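Local coordinates for Blo t 1 allergen (Blomia tropicalis, PDB 5JT8), which is a mite allergen of the papain-like cysteine protease family and probably cleaves peptide bonds in proteins once activated, at residues E164-T169 / M209-C214; R203-N208 / P216-Q221; S112-F117 / T243-G248. One frame throughout, in Å; residues are numbered along the deposited sequence.

Contact 1. Residues E164-T169 / M209-C214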
loop_
_atom_site.group_PDB
_atom_site.type_symbol
_atom_site.label_atom_id
_atom_site.label_comp_id
_atom_site.label_asym_id
_atom_site.label_seq_id
_atom_site.Cartn_x
_atom_site.Cartn_y
_atom_site.Cartn_z
ATOM N N GLU A 164 -5.827 -15.270 1.784
ATOM C CA GLU A 164 -4.989 -16.430 2.048
ATOM C C GLU A 164 -3.675 -15.974 2.686
ATOM O O GLU A 164 -3.120 -16.669 3.534
ATOM C CB GLU A 164 -4.697 -17.239 0.777
ATOM C CG GLU A 164 -3.850 -18.489 1.080
ATOM C CD GLU A 164 -3.527 -19.343 -0.123
ATOM O OE1 GLU A 164 -3.828 -18.931 -1.268
ATOM O OE2 GLU A 164 -2.943 -20.433 0.080
ATOM N N LEU A 165 -3.174 -14.815 2.271
ATOM C CA LEU A 165 -1.983 -14.248 2.892
ATOM C C LEU A 165 -2.272 -13.884 4.351
ATOM O O LEU A 165 -1.491 -14.203 5.257
ATOM C CB LEU A 165 -1.498 -13.018 2.127
ATOM C CG LEU A 165 -0.758 -13.271 0.814
ATOM C CD1 LEU A 165 -0.459 -11.964 0.101
ATOM C CD2 LEU A 165 0.537 -14.096 1.047
ATOM N N VAL A 166 -3.406 -13.233 4.570
ATOM C CA VAL A 166 -3.788 -12.762 5.893
ATOM C C VAL A 166 -3.852 -13.912 6.890
ATOM O O VAL A 166 -3.385 -13.795 8.028
ATOM C CB VAL A 166 -5.133 -12.028 5.836
ATOM C CG1 VAL A 166 -5.721 -11.838 7.229
ATOM C CG2 VAL A 166 -4.967 -10.686 5.116
ATOM N N ASP A 167 -4.381 -15.046 6.446
ATOM C CA ASP A 167 -4.606 -16.151 7.356
ATOM C C ASP A 167 -3.444 -17.110 7.468
ATOM O O ASP A 167 -3.197 -17.660 8.533
ATOM C CB ASP A 167 -5.845 -16.909 6.927
ATOM C CG ASP A 167 -7.071 -16.044 6.970
ATOM O OD1 ASP A 167 -7.038 -15.008 7.669
ATOM O OD2 ASP A 167 -8.057 -16.394 6.301
ATOM N N CYS A 168 -2.728 -17.314 6.375
ATOM C CA CYS A 168 -1.816 -18.430 6.335
ATOM C C CYS A 168 -0.373 -18.007 6.571
ATOM O O CYS A 168 0.503 -18.861 6.685
ATOM C CB CYS A 168 -1.973 -19.175 5.015
ATOM S SG CYS A 168 -3.677 -19.769 4.767
ATOM N N THR A 169 -0.137 -16.697 6.657
ATOM C CA THR A 169 1.151 -16.182 7.131
ATOM C C THR A 169 0.993 -15.675 8.556
ATOM O O THR A 169 1.931 -15.120 9.140
ATOM C CB THR A 169 1.722 -15.028 6.244
ATOM O OG1 THR A 169 0.897 -13.865 6.362
ATOM C CG2 THR A 169 1.792 -15.434 4.801
ATOM N N MET A 209 -11.880 -9.106 4.869
ATOM C CA MET A 209 -11.231 -8.104 5.723
ATOM C C MET A 209 -11.273 -8.471 7.219
ATOM O O MET A 209 -11.703 -7.690 8.067
ATOM C CB MET A 209 -11.834 -6.707 5.480
ATOM C CG MET A 209 -13.312 -6.545 5.713
ATOM S SD MET A 209 -13.963 -5.043 4.973
ATOM C CE MET A 209 -13.760 -5.438 3.235
ATOM N N ARG A 210 -10.814 -9.681 7.523
ATOM C CA ARG A 210 -10.700 -10.138 8.896
ATOM C C ARG A 210 -9.729 -11.304 8.966
ATOM O O ARG A 210 -9.538 -12.034 7.997
ATOM C CB ARG A 210 -12.063 -10.543 9.457
ATOM C CG ARG A 210 -12.626 -11.813 8.860
ATOM C CD ARG A 210 -14.127 -11.873 9.070
ATOM N NE ARG A 210 -14.729 -13.065 8.474
ATOM C CZ ARG A 210 -16.036 -13.216 8.279
ATOM N NH1 ARG A 210 -16.874 -12.244 8.632
ATOM N NH2 ARG A 210 -16.504 -14.332 7.730
ATOM N N THR A 211 -9.106 -11.477 10.120
ATOM C CA THR A 211 -8.209 -12.605 10.320
ATOM C C THR A 211 -9.000 -13.889 10.541
ATOM O O THR A 211 -9.822 -13.972 11.455
ATOM C CB THR A 211 -7.262 -12.344 11.501
ATOM O OG1 THR A 211 -6.555 -11.123 11.251
ATOM C CG2 THR A 211 -6.254 -13.474 11.643
ATOM N N GLN A 212 -8.774 -14.875 9.684
ATOM C CA GLN A 212 -9.464 -16.155 9.806
ATOM C C GLN A 212 -8.475 -17.265 10.059
ATOM O O GLN A 212 -7.265 -17.046 10.007
ATOM C CB GLN A 212 -10.263 -16.476 8.545
ATOM C CG GLN A 212 -11.241 -15.395 8.133
ATOM C CD GLN A 212 -11.763 -15.591 6.723
ATOM O OE1 GLN A 212 -11.071 -16.125 5.850
ATOM N NE2 GLN A 212 -12.984 -15.158 6.495
ATOM N N TRP A 213 -8.997 -18.457 10.315
ATOM C CA TRP A 213 -8.179 -19.655 10.340
ATOM C C TRP A 213 -7.773 -20.048 8.927
ATOM O O TRP A 213 -8.619 -20.145 8.031
ATOM C CB TRP A 213 -8.922 -20.807 11.009
ATOM C CG TRP A 213 -8.598 -20.951 12.448
ATOM C CD1 TRP A 213 -9.239 -20.356 13.490
ATOM C CD2 TRP A 213 -7.542 -21.740 13.022
ATOM N NE1 TRP A 213 -8.656 -20.722 14.676
ATOM C CE2 TRP A 213 -7.615 -21.574 14.418
ATOM C CE3 TRP A 213 -6.551 -22.573 12.493
ATOM C CZ2 TRP A 213 -6.737 -22.216 15.295
ATOM C CZ3 TRP A 213 -5.677 -23.206 13.362
ATOM C CH2 TRP A 213 -5.779 -23.026 14.748
ATOM N N CYS A 214 -6.476 -20.272 8.739
ATOM C CA CYS A 214 -5.936 -20.616 7.432
ATOM C C CYS A 214 -6.553 -21.903 6.910
ATOM O O CYS A 214 -6.634 -22.920 7.609
ATOM C CB CYS A 214 -4.411 -20.754 7.491
ATOM S SG CYS A 214 -3.648 -21.406 5.984
HETATM O O HOH W 1 -4.808 -18.726 10.260
#
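Cys168 and Cys214 join the last turn of helix 162-168 to the long loop that follows helix 187-196. Their disulfide corresponds to one of the conserved cross-links of the helical (L) domain in the papain fold. The S-S bond of 2.0 Å between Cys168 SG and Cys214 SG has a chi3 of +98°, the right-handed form. The two cysteines reach it differently: Cys168 SG lies beside its backbone N, whereas Cys214 SG is anti to its own (chi1 172°), a torsion that carries it to Cys168 SG. The backbones come closest one residue earlier on the helix, between Asp167 and Cys214.

Hydrogen bonding centres on Asp167. The backbone N-H of Gln212 donates to Asp167 OD1 over 2.7 Å from N, nearly straight at 163°, but it comes down from above the carboxylate plane. Gln163 NE2 adds a weak bond to the same oxygen. The other oxygen, OD2, is taken by the hydroxyl of Tyr205; partners at both oxygens should limit rotation of the carboxylate and would probably favour its charged form.

Apolar contact is slight. Val166 CG1 rests against the loop backbone, 3.9 Å from Arg210 O and 4.0 Å from Thr211 CA. The hydroxyl of Thr211 is used elsewhere, by the backbone N of Cys182, itself half of another disulfide, with Cys134.

One water links three backbone groups across the contact. It donates to Asp167 O, a carbonyl in the last turn of the helix, at 2.6 Å, and to Gln212 O at 3.0 Å. The same water also accepts from the loop: Cys214 N, beside the disulfide, lies 2.7 Å from its oxygen.

Contact 2. Residues R203-N208 / P216-Q221. Unlike the reference sequence in segment 203-208: Arg203 (reference Glu).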
loop_
_atom_site.group_PDB
_atom_site.type_symbol
_atom_site.label_atom_id
_atom_site.label_comp_id
_atom_site.label_asym_id
_atom_site.label_seq_id
_atom_site.Cartn_x
_atom_site.Cartn_y
_atom_site.Cartn_z
ATOM N N ARG A 203 -11.243 -16.013 -6.254
ATOM C CA ARG A 203 -12.444 -16.854 -6.342
ATOM C C ARG A 203 -12.463 -17.984 -5.324
ATOM O O ARG A 203 -13.515 -18.370 -4.825
ATOM C CB ARG A 203 -12.576 -17.504 -7.724
ATOM C CG ARG A 203 -12.804 -16.604 -8.920
ATOM C CD ARG A 203 -12.372 -17.359 -10.180
ATOM N NE ARG A 203 -12.793 -18.763 -10.108
ATOM C CZ ARG A 203 -12.053 -19.805 -10.483
ATOM N NH1 ARG A 203 -10.834 -19.622 -10.978
ATOM N NH2 ARG A 203 -12.542 -21.036 -10.364
ATOM N N ASN A 204 -11.293 -18.550 -5.070
ATOM C CA ASN A 204 -11.197 -19.764 -4.286
ATOM C C ASN A 204 -10.938 -19.489 -2.806
ATOM O O ASN A 204 -11.125 -20.364 -1.970
ATOM C CB ASN A 204 -10.103 -20.656 -4.864
ATOM C CG ASN A 204 -10.506 -21.280 -6.186
ATOM O OD1 ASN A 204 -9.846 -21.089 -7.204
ATOM N ND2 ASN A 204 -11.600 -22.024 -6.176
ATOM N N TYR A 205 -10.515 -18.273 -2.480
ATOM C CA TYR A 205 -10.280 -17.911 -1.085
ATOM C C TYR A 205 -10.601 -16.421 -0.986
ATOM O O TYR A 205 -9.691 -15.589 -1.011
ATOM C CB TYR A 205 -8.812 -18.198 -0.674
ATOM C CG TYR A 205 -8.522 -18.262 0.827
ATOM C CD1 TYR A 205 -9.227 -17.470 1.719
ATOM C CD2 TYR A 205 -7.658 -19.230 1.358
ATOM C CE1 TYR A 205 -9.011 -17.546 3.080
ATOM C CE2 TYR A 205 -7.418 -19.310 2.741
ATOM C CZ TYR A 205 -8.106 -18.472 3.598
ATOM O OH TYR A 205 -7.896 -18.544 4.968
ATOM N N PRO A 206 -11.894 -16.074 -0.892
ATOM C CA PRO A 206 -12.353 -14.675 -0.993
ATOM C C PRO A 206 -12.013 -13.780 0.207
ATOM O O PRO A 206 -11.863 -14.259 1.332
ATOM C CB PRO A 206 -13.882 -14.811 -1.119
ATOM C CG PRO A 206 -14.140 -16.270 -1.387
ATOM C CD PRO A 206 -13.017 -17.019 -0.771
ATOM N N TYR A 207 -11.947 -12.475 -0.037
ATOM C CA TYR A 207 -11.538 -11.506 0.980
ATOM C C TYR A 207 -12.682 -11.111 1.921
ATOM O O TYR A 207 -13.777 -10.745 1.470
ATOM C CB TYR A 207 -10.954 -10.262 0.297
ATOM C CG TYR A 207 -10.339 -9.260 1.250
ATOM C CD1 TYR A 207 -9.265 -9.612 2.070
ATOM C CD2 TYR A 207 -10.818 -7.961 1.324
ATOM C CE1 TYR A 207 -8.697 -8.696 2.944
ATOM C CE2 TYR A 207 -10.256 -7.039 2.197
ATOM C CZ TYR A 207 -9.203 -7.417 3.009
ATOM O OH TYR A 207 -8.652 -6.500 3.878
ATOM N N ASN A 208 -12.431 -11.169 3.230
ATOM C CA ASN A 208 -13.469 -10.817 4.212
ATOM C C ASN A 208 -13.020 -9.715 5.174
ATOM O O ASN A 208 -13.702 -9.427 6.160
ATOM C CB ASN A 208 -13.892 -12.051 5.017
ATOM C CG ASN A 208 -14.694 -13.038 4.201
ATOM O OD1 ASN A 208 -15.733 -12.694 3.656
ATOM N ND2 ASN A 208 -14.215 -14.273 4.115
ATOM N N PRO A 216 -5.585 -24.460 4.285
ATOM C CA PRO A 216 -4.526 -24.929 3.387
ATOM C C PRO A 216 -5.012 -25.983 2.368
ATOM O O PRO A 216 -4.311 -26.234 1.389
ATOM C CB PRO A 216 -3.512 -25.527 4.361
ATOM C CG PRO A 216 -4.413 -26.144 5.451
ATOM C CD PRO A 216 -5.636 -25.240 5.541
ATOM N N ASP A 217 -6.177 -26.597 2.587
ATOM C CA ASP A 217 -6.701 -27.543 1.594
ATOM C C ASP A 217 -7.654 -26.838 0.631
ATOM O O ASP A 217 -8.682 -27.392 0.225
ATOM C CB ASP A 217 -7.405 -28.756 2.237
ATOM C CG ASP A 217 -8.644 -28.382 3.035
ATOM O OD1 ASP A 217 -8.560 -27.525 3.930
ATOM O OD2 ASP A 217 -9.723 -28.939 2.745
ATOM N N VAL A 218 -7.308 -25.604 0.280
ATOM C CA VAL A 218 -7.977 -24.918 -0.811
ATOM C C VAL A 218 -7.332 -25.375 -2.095
ATOM O O VAL A 218 -6.117 -25.258 -2.249
ATOM C CB VAL A 218 -7.861 -23.386 -0.721
ATOM C CG1 VAL A 218 -8.795 -22.735 -1.733
ATOM C CG2 VAL A 218 -8.177 -22.910 0.671
ATOM N N GLU A 219 -8.118 -25.893 -3.028
ATOM C CA GLU A 219 -7.528 -26.207 -4.310
ATOM C C GLU A 219 -7.792 -25.044 -5.262
ATOM O O GLU A 219 -8.363 -24.012 -4.883
ATOM C CB GLU A 219 -8.047 -27.537 -4.877
ATOM C CG GLU A 219 -6.997 -28.216 -5.777
ATOM C CD GLU A 219 -7.489 -29.477 -6.443
ATOM O OE1 GLU A 219 -8.719 -29.657 -6.527
ATOM O OE2 GLU A 219 -6.643 -30.288 -6.885
ATOM N N GLY A 220 -7.359 -25.208 -6.497
ATOM C CA GLY A 220 -7.353 -24.114 -7.436
ATOM C C GLY A 220 -5.911 -24.011 -7.831
ATOM O O GLY A 220 -5.034 -24.484 -7.108
ATOM N N GLN A 221 -5.651 -23.419 -8.981
ATOM C CA GLN A 221 -4.280 -23.239 -9.401
ATOM C C GLN A 221 -3.566 -22.311 -8.412
ATOM O O GLN A 221 -4.192 -21.423 -7.828
ATOM C CB GLN A 221 -4.235 -22.678 -10.814
ATOM C CG GLN A 221 -2.842 -22.588 -11.374
ATOM C CD GLN A 221 -2.833 -22.785 -12.860
ATOM O OE1 GLN A 221 -3.770 -23.356 -13.425
ATOM N NE2 GLN A 221 -1.773 -22.320 -13.513
#
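Val218 spreads its two methyls over consecutive residues of 203-208. With CG1 anti to its backbone N (chi1 -169°), that methyl reaches the backbone of Asn204, where CG1 comes within 3.3 Å of the carbonyl O. CG2, set beside the backbone N, goes instead to the ring of Tyr205 and touches CD2 at 3.8 Å; the valine and tyrosine side chains cross at about a right angle. Tyr205 has its ring swung anti to the backbone N (chi1 -163°), which carries the hydroxyl past Val218 to its partner, Asp167. The ring is held by its hydroxyl at the far end, while the CD2 side receives the methyl.

Asn204 folds the other way, its CG beside the backbone N. Its amide group comes to lie against the backbone of the second segment, Asn204 CG 3.7 Å from Glu219 O and Asn204 OD1 3.9 Å from Gly220 CA. No hydrogen bond crosses the contact, and van der Waals packing carries it. Two irregular segments of one long surface loop thus meet on the outside of the helical domain of a papain-like fold.

Contact 3. Residues S112-F117 / T243-G248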
loop_
_atom_site.group_PDB
_atom_site.type_symbol
_atom_site.label_atom_id
_atom_site.label_comp_id
_atom_site.label_asym_id
_atom_site.label_seq_id
_atom_site.Cartn_x
_atom_site.Cartn_y
_atom_site.Cartn_z
ATOM N N SER A 112 21.233 5.849 -18.333
ATOM C CA SER A 112 20.379 6.987 -18.023
ATOM C C SER A 112 18.952 6.491 -17.881
ATOM O O SER A 112 18.594 5.450 -18.426
ATOM C CB SER A 112 20.472 8.058 -19.111
ATOM O OG SER A 112 20.274 7.485 -20.393
ATOM N N LEU A 113 18.140 7.235 -17.145
ATOM C CA LEU A 113 16.763 6.834 -16.914
ATOM C C LEU A 113 15.813 7.738 -17.693
ATOM O O LEU A 113 16.046 8.939 -17.791
ATOM C CB LEU A 113 16.436 6.875 -15.418
ATOM C CG LEU A 113 17.260 5.925 -14.543
ATOM C CD1 LEU A 113 17.116 6.222 -13.052
ATOM C CD2 LEU A 113 16.874 4.488 -14.840
ATOM N N PRO A 114 14.739 7.157 -18.247
ATOM C CA PRO A 114 13.765 7.996 -18.940
ATOM C C PRO A 114 13.101 8.931 -17.942
ATOM O O PRO A 114 12.983 8.581 -16.760
ATOM C CB PRO A 114 12.773 6.988 -19.527
ATOM C CG PRO A 114 12.989 5.728 -18.769
ATOM C CD PRO A 114 14.396 5.724 -18.287
ATOM N N GLN A 115 12.712 10.111 -18.405
ATOM C CA GLN A 115 12.083 11.104 -17.542
ATOM C C GLN A 115 10.755 10.576 -17.003
ATOM O O GLN A 115 10.412 10.825 -15.851
ATOM C CB GLN A 115 11.864 12.431 -18.294
ATOM C CG GLN A 115 11.249 13.531 -17.411
ATOM C CD GLN A 115 11.256 14.922 -18.051
ATOM O OE1 GLN A 115 10.656 15.139 -19.105
ATOM N NE2 GLN A 115 11.921 15.875 -17.397
ATOM N N ASN A 116 10.009 9.854 -17.836
ATOM C CA ASN A 116 8.724 9.281 -17.414
ATOM C C ASN A 116 8.686 7.787 -17.631
ATOM O O ASN A 116 9.171 7.281 -18.638
ATOM C CB ASN A 116 7.546 9.915 -18.171
ATOM C CG ASN A 116 7.496 11.418 -18.023
ATOM O OD1 ASN A 116 7.113 11.943 -16.977
ATOM N ND2 ASN A 116 7.875 12.122 -19.078
ATOM N N PHE A 117 8.083 7.081 -16.692
ATOM C CA PHE A 117 7.915 5.645 -16.802
ATOM C C PHE A 117 6.664 5.282 -15.999
ATOM O O PHE A 117 6.539 5.655 -14.844
ATOM C CB PHE A 117 9.157 4.908 -16.285
ATOM C CG PHE A 117 9.169 3.433 -16.591
ATOM C CD1 PHE A 117 8.482 2.534 -15.787
ATOM C CD2 PHE A 117 9.877 2.944 -17.680
ATOM C CE1 PHE A 117 8.495 1.171 -16.069
ATOM C CE2 PHE A 117 9.892 1.586 -17.969
ATOM C CZ PHE A 117 9.203 0.699 -17.160
ATOM N N THR A 243 15.225 -0.091 -10.412
ATOM C CA THR A 243 14.615 -1.347 -9.948
ATOM C C THR A 243 13.222 -1.519 -10.544
ATOM O O THR A 243 12.869 -2.593 -11.030
ATOM C CB THR A 243 14.551 -1.388 -8.412
ATOM O OG1 THR A 243 15.891 -1.360 -7.896
ATOM C CG2 THR A 243 13.789 -2.646 -7.902
ATOM N N ILE A 244 12.450 -0.436 -10.549
ATOM C CA ILE A 244 11.107 -0.452 -11.113
ATOM C C ILE A 244 11.158 -0.753 -12.598
ATOM O O ILE A 244 10.362 -1.542 -13.108
ATOM C CB ILE A 244 10.393 0.881 -10.870
ATOM C CG1 ILE A 244 10.014 0.994 -9.389
ATOM C CG2 ILE A 244 9.159 1.015 -11.776
ATOM C CD1 ILE A 244 9.600 2.411 -8.972
ATOM N N GLN A 245 12.106 -0.127 -13.288
ATOM C CA GLN A 245 12.278 -0.363 -14.711
ATOM C C GLN A 245 12.670 -1.820 -15.024
ATOM O O GLN A 245 12.126 -2.415 -15.959
ATOM C CB GLN A 245 13.329 0.584 -15.295
ATOM C CG GLN A 245 13.442 0.470 -16.819
ATOM C CD GLN A 245 14.461 1.429 -17.448
ATOM O OE1 GLN A 245 14.195 2.031 -18.484
ATOM N NE2 GLN A 245 15.630 1.536 -16.844
ATOM N N GLN A 246 13.609 -2.384 -14.255
ATOM C CA GLN A 246 14.127 -3.716 -14.562
ATOM C C GLN A 246 13.392 -4.874 -13.876
ATOM O O GLN A 246 13.428 -6.013 -14.369
ATOM C CB GLN A 246 15.616 -3.815 -14.211
ATOM C CG GLN A 246 16.561 -3.039 -15.132
ATOM C CD GLN A 246 16.032 -2.823 -16.558
ATOM O OE1 GLN A 246 15.848 -1.684 -16.987
ATOM N NE2 GLN A 246 15.814 -3.914 -17.301
ATOM N N HIS A 247 12.749 -4.620 -12.744
ATOM C CA HIS A 247 12.087 -5.731 -12.051
ATOM C C HIS A 247 10.570 -5.573 -11.900
ATOM O O HIS A 247 9.921 -6.451 -11.344
ATOM C CB HIS A 247 12.741 -5.943 -10.681
ATOM C CG HIS A 247 14.207 -6.225 -10.769
ATOM N ND1 HIS A 247 14.701 -7.441 -11.179
ATOM C CD2 HIS A 247 15.286 -5.436 -10.543
ATOM C CE1 HIS A 247 16.023 -7.399 -11.183
ATOM N NE2 HIS A 247 16.404 -6.194 -10.799
ATOM N N GLY A 248 10.003 -4.478 -12.417
ATOM C CA GLY A 248 8.566 -4.264 -12.305
ATOM C C GLY A 248 8.148 -3.427 -11.100
ATOM O O GLY A 248 9.001 -2.886 -10.384
#
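The ring of Phe117 lies with one face against the backbone of Gln245, whose CA sits over that face and 4.1 Å from Phe117 CZ. Farther out along the glutamine, Gln245 CG meets the ring at CE2, 3.9 Å away. The amide at the end of the same chain is turned almost perpendicular to the ring, their planes 86° apart, so the two flat groups do not stack on each other. Ile244 approaches the ring obliquely, its CG2 4.3 Å from Phe117 CD1. Elsewhere the ring meets Trp119 edge-to-face and Trp288 with the planes nearly parallel, which makes Phe117 part of an aromatic cluster.

Gln245 spans the contact. Its side chain is fully extended from helix 237-247, with CG anti to the backbone N (chi1 -174°) and CD anti in turn, and it passes the ring to end at the loop before Phe117. There the amide's two ends meet different residues: Gln245 OE1 faces the CD-CG side of the Pro114 ring, 3.7 Å from CD and 3.9 Å from CG, while NE2 lies 3.8 Å from Leu113 CD2. Leu113 also packs on Met241 and Tyr242 of the same helix.

The placement is consistent with the papain fold, in which the start of the mature enzyme runs across the beta (R) domain. Phe117 begins a short strand pairing with strand 281-291, and the carbonyl of Ile244 accepts from the indole of Trp119, tying the same chain start to the helix a second time. Between 112-117 and 243-248 themselves no hydrogen bond forms: even the polar amide of Gln245 meets carbon atoms here, so this join rests on van der Waals contact and the fit of shapes.

In the fold
Contacts 1 and 2 are neighbours, with centres 11 Å apart, and both draw on the long loop between helix 187-196 and strand 227-230. Asp167 and Tyr205 connect them. Contact 1 is partly buried and fixes that loop to helix 162-168 by covalent, hydrogen-bonded and water-mediated links; contact 2 lies at the surface, joins loop to loop, and has only van der Waals touches. Contact 3 is about 34 Å from each of them between centres, and on the opposite side of the chain's centre from contact 1. Partly buried as well, it sets an aromatic ring and an extended glutamine against each other in the beta domain.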